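Local atomic coordinates of dihydrophenazinedicarboxylate synthase (Burkholderia, PDB entry 4HMX), a protein that uses FMN and molecular oxygen to catalyse several oxidations in the terminal steps of core phenazine biosynthesis, releasing hydrogen peroxide. Residues 44-49 and 102-107; 127-132 and 170-175. One frame throughout, in Å; residues are numbered along the deposited sequence.

Interaction 1 (44-49 and 102-107); sequences ARVREP and LYWRET. With FMN (flavin mononucleotide), chain C.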
# COMPACT_ATOMS: atom_id res chain seq x y z
N ALA B 44 -14.30 0.96 16.22
CA ALA B 44 -14.80 -0.08 15.37
C ALA B 44 -13.96 -1.36 15.48
O ALA B 44 -14.27 -2.34 14.80
CB ALA B 44 -14.83 0.41 13.95
N ARG B 45 -12.90 -1.33 16.30
CA ARG B 45 -12.05 -2.50 16.51
C ARG B 45 -11.34 -2.99 15.23
O ARG B 45 -11.14 -4.20 15.02
CB ARG B 45 -12.82 -3.66 17.16
CG ARG B 45 -13.33 -3.25 18.50
CD ARG B 45 -13.89 -4.42 19.32
NE ARG B 45 -13.25 -4.26 20.62
CZ ARG B 45 -12.24 -4.99 21.08
NH1 ARG B 45 -11.77 -6.03 20.37
NH2 ARG B 45 -11.72 -4.68 22.27
N VAL B 46 -10.92 -2.03 14.43
CA VAL B 46 -10.17 -2.34 13.22
C VAL B 46 -8.85 -3.02 13.62
O VAL B 46 -8.16 -2.55 14.52
CB VAL B 46 -9.88 -1.02 12.40
CG1 VAL B 46 -8.77 -1.26 11.38
CG2 VAL B 46 -11.22 -0.46 11.76
N ARG B 47 -8.50 -4.12 12.96
CA ARG B 47 -7.24 -4.75 13.22
C ARG B 47 -6.07 -4.01 12.55
O ARG B 47 -6.07 -3.82 11.35
CB ARG B 47 -7.28 -6.21 12.78
CG ARG B 47 -6.06 -6.97 13.17
CD ARG B 47 -6.26 -8.44 12.74
NE ARG B 47 -5.18 -9.29 13.18
CZ ARG B 47 -5.22 -10.61 13.19
NH1 ARG B 47 -6.31 -11.26 12.77
NH2 ARG B 47 -4.16 -11.28 13.63
N GLU B 48 -5.06 -3.65 13.35
CA GLU B 48 -3.84 -2.95 12.85
C GLU B 48 -4.21 -1.76 11.94
O GLU B 48 -3.82 -1.70 10.76
CB GLU B 48 -2.86 -3.88 12.12
CG GLU B 48 -2.25 -4.93 13.02
CD GLU B 48 -1.23 -5.83 12.31
OE1 GLU B 48 -0.42 -5.30 11.49
OE2 GLU B 48 -1.25 -7.04 12.62
N PRO B 49 -4.94 -0.80 12.49
CA PRO B 49 -5.32 0.37 11.68
C PRO B 49 -4.13 1.21 11.22
O PRO B 49 -4.26 1.92 10.23
CB PRO B 49 -6.26 1.18 12.59
CG PRO B 49 -5.77 0.80 14.03
CD PRO B 49 -5.35 -0.68 13.91
N LEU B 102 -3.65 3.79 3.97
CA LEU B 102 -4.33 2.99 5.02
C LEU B 102 -5.57 2.35 4.42
O LEU B 102 -6.25 3.01 3.60
CB LEU B 102 -4.77 3.92 6.17
CG LEU B 102 -3.62 4.60 6.87
CD1 LEU B 102 -4.13 5.66 7.86
CD2 LEU B 102 -2.78 3.61 7.62
N TYR B 103 -5.85 1.11 4.79
CA TYR B 103 -7.07 0.46 4.34
C TYR B 103 -7.61 -0.38 5.46
O TYR B 103 -6.90 -1.26 5.94
CB TYR B 103 -6.86 -0.42 3.07
CG TYR B 103 -8.09 -1.24 2.70
CD1 TYR B 103 -9.33 -0.65 2.64
CD2 TYR B 103 -7.99 -2.60 2.41
CE1 TYR B 103 -10.49 -1.41 2.34
CE2 TYR B 103 -9.09 -3.37 2.08
CZ TYR B 103 -10.37 -2.76 2.05
OH TYR B 103 -11.53 -3.49 1.74
N TRP B 104 -8.85 -0.12 5.84
CA TRP B 104 -9.51 -0.81 6.94
C TRP B 104 -10.65 -1.65 6.39
O TRP B 104 -11.70 -1.11 6.06
CB TRP B 104 -10.04 0.22 7.96
CG TRP B 104 -8.96 1.14 8.48
CD1 TRP B 104 -7.63 0.85 8.61
CD2 TRP B 104 -9.10 2.52 8.84
NE1 TRP B 104 -6.95 1.94 9.07
CE2 TRP B 104 -7.83 2.99 9.20
CE3 TRP B 104 -10.20 3.39 8.89
CZ2 TRP B 104 -7.63 4.28 9.62
CZ3 TRP B 104 -9.99 4.67 9.28
CH2 TRP B 104 -8.71 5.12 9.65
N ARG B 105 -10.42 -2.97 6.29
CA ARG B 105 -11.44 -3.89 5.77
C ARG B 105 -12.76 -3.78 6.53
O ARG B 105 -13.87 -3.89 5.95
CB ARG B 105 -10.90 -5.31 5.80
CG ARG B 105 -9.80 -5.60 4.77
CD ARG B 105 -8.87 -6.70 5.24
NE ARG B 105 -7.95 -7.16 4.23
CZ ARG B 105 -6.81 -6.54 3.89
NH1 ARG B 105 -6.47 -5.39 4.45
NH2 ARG B 105 -6.00 -7.07 3.01
N GLU B 106 -12.67 -3.58 7.84
CA GLU B 106 -13.86 -3.70 8.68
C GLU B 106 -14.88 -2.59 8.43
O GLU B 106 -16.08 -2.76 8.68
CB GLU B 106 -13.46 -3.64 10.16
CG GLU B 106 -12.62 -4.80 10.65
CD GLU B 106 -11.11 -4.65 10.55
OE1 GLU B 106 -10.59 -3.86 9.74
OE2 GLU B 106 -10.41 -5.37 11.32
N THR B 107 -14.38 -1.43 8.05
CA THR B 107 -15.20 -0.24 7.82
C THR B 107 -15.30 0.20 6.36
O THR B 107 -16.01 1.17 6.06
CB THR B 107 -14.70 0.95 8.61
OG1 THR B 107 -13.37 1.28 8.17
CG2 THR B 107 -14.74 0.67 10.14
N1 FMN C . -10.62 0.50 -8.36
C2 FMN C . -10.35 0.00 -9.61
O2 FMN C . -10.31 0.76 -10.56
N3 FMN C . -10.14 -1.35 -9.79
C4 FMN C . -10.25 -2.25 -8.79
O4 FMN C . -10.05 -3.49 -8.98
C4A FMN C . -10.54 -1.76 -7.51
N5 FMN C . -10.69 -2.64 -6.46
C5A FMN C . -10.89 -2.09 -5.18
C6 FMN C . -11.02 -2.93 -4.07
C7 FMN C . -11.19 -2.45 -2.80
C7M FMN C . -11.30 -3.42 -1.66
C8 FMN C . -11.33 -1.09 -2.60
C8M FMN C . -11.49 -0.58 -1.20
C9 FMN C . -11.21 -0.21 -3.66
C9A FMN C . -11.03 -0.73 -4.97
N10 FMN C . -10.97 0.12 -6.06
C10 FMN C . -10.71 -0.39 -7.31
C1' FMN C . -11.12 1.59 -5.95
C2' FMN C . -9.76 2.28 -5.87
O2' FMN C . -9.22 2.05 -4.55
C3' FMN C . -9.80 3.76 -6.19
O3' FMN C . -10.72 4.44 -5.32
C4' FMN C . -10.18 4.06 -7.66
O4' FMN C . -9.61 3.02 -8.47
C5' FMN C . -9.67 5.46 -8.06
O5' FMN C . -8.27 5.52 -7.90
P FMN C . -7.46 6.72 -8.54
O1P FMN C . -7.30 6.44 -10.02
O2P FMN C . -8.27 7.99 -8.38
O3P FMN C . -6.19 6.72 -7.76
O HOH W 1 -7.95 -4.41 9.33
O HOH W 2 -4.15 0.36 7.36
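Pro49 and Trp104, with Arg47 and Glu106, make a loop-to-hairpin contact: the connection leaving helix 30-43 is fastened to the end of strand 97-104 and the turn after it by two side-chain-to-backbone hydrogen bonds. The indole NE1 of Trp104 donates to O of Pro49 over 2.9 Å, in the carbonyl plane on a lone pair and nearly in the plane of the indole. Pro49 CB lies 3.7 Å from the same NE1, and Val46 CG1 sits 3.7 Å from Trp104 CD1. From the turn, Glu106 takes a bond from the loop: Arg47 N donates to its OE2 at 2.8 Å, almost straight (168°) but from above the carboxylate plane. A bend at chi2 (91°) brings the carboxylate alongside Val46 and up to Arg47 N, and a water 2.7 Å from Glu106 OE1 also donates to Arg47 O. Thr107 CG2 closes the end against Ala44 CB. On the other side of the strand, Tyr103 OH lies 3.4 Å from C7M of an FMN at the dimer interface, a cofactor hydrogen-bonded by residues of the second subunit, among them Arg66 and Lys88. Such an interface belongs to the FMN-binding split-barrel fold of pyridoxamine 5'-phosphate oxidases.

Interaction 2 (127-132 and 170-175); sequences KLWFGR and PRPPRF. With WUB ((1R,10aS)-1,2,10,10a-tetrahydrophenazine-1-carboxylic acid), chain D.
Leu128, on the last turns of helix 122-130, meets Phe175 loosely, its CB 4.5 Å from CE1 of that ring. Trp129 follows and carries most of the contact. A first torsion of -176° puts the indole opposite the backbone N and carries it out to the incoming chain, where one indole face is laid against Arg171 and Pro172. Arg171 CA stands 3.6 Å from the centroid of the five-membered ring, and Pro172 CD 3.7 Å from that of the six-membered ring, two CH-pi contacts side by side. The benzo edge then turns to Phe175 in a T-shaped pair, planes at 65°, with Trp129 CE3 3.5 Å from Phe175 CD1 and over the middle of the phenyl face. The indole NE1 is satisfied by Leu169 O. These aromatic groups join the helix to the linker between helix 152-165 and strand 175-182, beside the pocket that holds the bound tetrahydrophenazine in this flavoenzyme of the pyridoxamine 5'-phosphate oxidase family. Arg171 bends at chi3 (54°), and its NH1 donates to Phe175 O at 2.9 Å, nearly along the C=O axis, while Asp126 and Glu122 of the helix hold NE and NH2 in salt bridges. Further along, Arg132, probably a substrate-binding residue, doubles back through chi2 and chi3 until NH1 lies 3.5 Å from C14 of the ligand; Phe175 CE2 meets its C13, 3.7 Å away.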
# COMPACT_ATOMS: atom_id res chain seq x y z
N LYS B 127 14.38 10.64 21.15
CA LYS B 127 13.18 10.39 21.90
C LYS B 127 12.45 9.14 21.31
O LYS B 127 11.99 8.28 22.05
CB LYS B 127 12.31 11.66 21.96
CG LYS B 127 11.00 11.51 22.66
N LEU B 128 12.41 9.01 19.98
CA LEU B 128 11.81 7.82 19.37
C LEU B 128 12.52 6.52 19.73
O LEU B 128 11.90 5.48 20.01
CB LEU B 128 11.78 7.97 17.85
CG LEU B 128 10.72 8.96 17.39
CD1 LEU B 128 10.93 9.42 15.94
CD2 LEU B 128 9.33 8.33 17.53
N TRP B 129 13.83 6.56 19.67
CA TRP B 129 14.63 5.42 20.12
C TRP B 129 14.35 5.06 21.56
O TRP B 129 14.15 3.88 21.84
CB TRP B 129 16.12 5.68 19.88
CG TRP B 129 17.13 4.54 20.21
CD1 TRP B 129 18.03 4.50 21.26
CD2 TRP B 129 17.38 3.37 19.43
NE1 TRP B 129 18.81 3.35 21.20
CE2 TRP B 129 18.43 2.64 20.08
CE3 TRP B 129 16.82 2.86 18.26
CZ2 TRP B 129 18.93 1.45 19.58
CZ3 TRP B 129 17.29 1.66 17.77
CH2 TRP B 129 18.36 0.96 18.44
N PHE B 130 14.32 6.05 22.45
CA PHE B 130 14.04 5.79 23.89
C PHE B 130 12.66 5.17 24.17
O PHE B 130 12.42 4.54 25.22
CB PHE B 130 14.14 7.08 24.72
CG PHE B 130 15.49 7.71 24.70
CD1 PHE B 130 16.63 6.98 24.40
CD2 PHE B 130 15.62 9.07 25.01
CE1 PHE B 130 17.88 7.57 24.39
CE2 PHE B 130 16.87 9.69 25.00
CZ PHE B 130 18.01 8.94 24.70
N GLY B 131 11.72 5.35 23.25
CA GLY B 131 10.40 4.80 23.45
C GLY B 131 10.30 3.33 23.13
O GLY B 131 9.24 2.73 23.35
N ARG B 132 11.38 2.75 22.60
CA ARG B 132 11.35 1.33 22.23
C ARG B 132 11.98 0.43 23.30
O ARG B 132 12.70 0.90 24.16
CB ARG B 132 12.08 1.11 20.91
CG ARG B 132 11.75 2.11 19.77
CD ARG B 132 10.28 2.11 19.46
NE ARG B 132 9.83 0.83 18.91
CZ ARG B 132 9.64 0.60 17.61
NH1 ARG B 132 9.89 1.58 16.71
NH2 ARG B 132 9.18 -0.60 17.19
N PRO B 170 23.30 2.61 22.22
CA PRO B 170 23.18 3.92 21.62
C PRO B 170 22.33 3.83 20.38
O PRO B 170 22.22 2.78 19.74
CB PRO B 170 24.62 4.29 21.22
CG PRO B 170 25.32 3.00 21.04
CD PRO B 170 24.65 2.02 22.06
N ARG B 171 21.77 4.95 20.02
CA ARG B 171 20.96 4.98 18.82
C ARG B 171 21.87 4.92 17.62
O ARG B 171 22.70 5.80 17.47
CB ARG B 171 20.11 6.24 18.76
CG ARG B 171 19.20 6.27 17.48
CD ARG B 171 18.34 7.48 17.34
NE ARG B 171 19.04 8.77 17.40
CZ ARG B 171 19.52 9.44 16.37
NH1 ARG B 171 19.46 8.94 15.12
NH2 ARG B 171 20.08 10.62 16.59
N PRO B 172 21.73 3.89 16.75
CA PRO B 172 22.61 3.87 15.55
C PRO B 172 22.21 5.03 14.69
O PRO B 172 21.02 5.30 14.64
CB PRO B 172 22.23 2.56 14.83
CG PRO B 172 21.41 1.76 15.82
CD PRO B 172 20.87 2.71 16.86
N PRO B 173 23.16 5.70 14.03
CA PRO B 173 22.78 6.90 13.27
C PRO B 173 21.78 6.61 12.17
O PRO B 173 21.04 7.53 11.83
CB PRO B 173 24.12 7.41 12.68
CG PRO B 173 25.17 6.26 12.94
CD PRO B 173 24.64 5.51 14.14
N ARG B 174 21.73 5.39 11.65
CA ARG B 174 20.73 5.07 10.64
C ARG B 174 19.33 4.99 11.21
O ARG B 174 18.39 4.94 10.42
CB ARG B 174 21.08 3.76 9.96
CG ARG B 174 20.99 2.52 10.85
CD ARG B 174 21.47 1.27 10.10
NE ARG B 174 21.44 0.08 10.93
CZ ARG B 174 22.39 -0.26 11.80
NH1 ARG B 174 23.46 0.51 11.98
NH2 ARG B 174 22.24 -1.36 12.52
N PHE B 175 19.16 4.88 12.53
CA PHE B 175 17.79 4.77 13.04
C PHE B 175 17.24 6.17 13.15
O PHE B 175 17.73 6.97 13.93
CB PHE B 175 17.72 4.06 14.40
CG PHE B 175 16.32 3.93 14.93
CD1 PHE B 175 15.78 4.95 15.67
CD2 PHE B 175 15.58 2.78 14.73
CE1 PHE B 175 14.50 4.87 16.14
CE2 PHE B 175 14.25 2.67 15.21
CZ PHE B 175 13.72 3.70 15.91
O01 WUB D . 7.04 -2.96 15.63
C02 WUB D . 6.23 -2.96 14.60
O03 WUB D . 4.97 -2.77 14.38
C04 WUB D . 6.96 -3.31 13.30
C05 WUB D . 6.69 -4.77 12.94
C06 WUB D . 7.61 -5.50 11.98
C07 WUB D . 8.85 -5.01 11.65
C08 WUB D . 9.29 -3.72 12.24
N09 WUB D . 10.50 -3.19 11.89
C10 WUB D . 10.98 -1.93 12.37
C11 WUB D . 12.27 -1.43 12.02
C12 WUB D . 12.67 -0.12 12.43
C13 WUB D . 11.82 0.70 13.20
C14 WUB D . 10.55 0.22 13.52
C15 WUB D . 10.14 -1.13 13.09
N16 WUB D . 8.82 -1.62 13.39
C17 WUB D . 8.46 -3.04 13.34

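Both contacts are partly buried and lie on opposite sides of the chain's centre, their nearest atoms about 12 Å apart without touching. They share no helix or strand: interaction 1 joins the connection after helix 30-43 to strand 97-104, while interaction 2 joins helix 122-130 to the approach to strand 175-182. Each turns on a buried tryptophan, used differently. Trp104 spends its indole N-H on the partner segment, whereas Trp129 offers a ring face and an edge, and no hydrogen bond crosses there. Two waters bridge 44-49 and 102-107, and the second subunit reaches five residues of that contact; 127-132 and 170-175 touch no other protein chain of the assembly and meet the bound tetrahydrophenazine through Arg132 and Phe175.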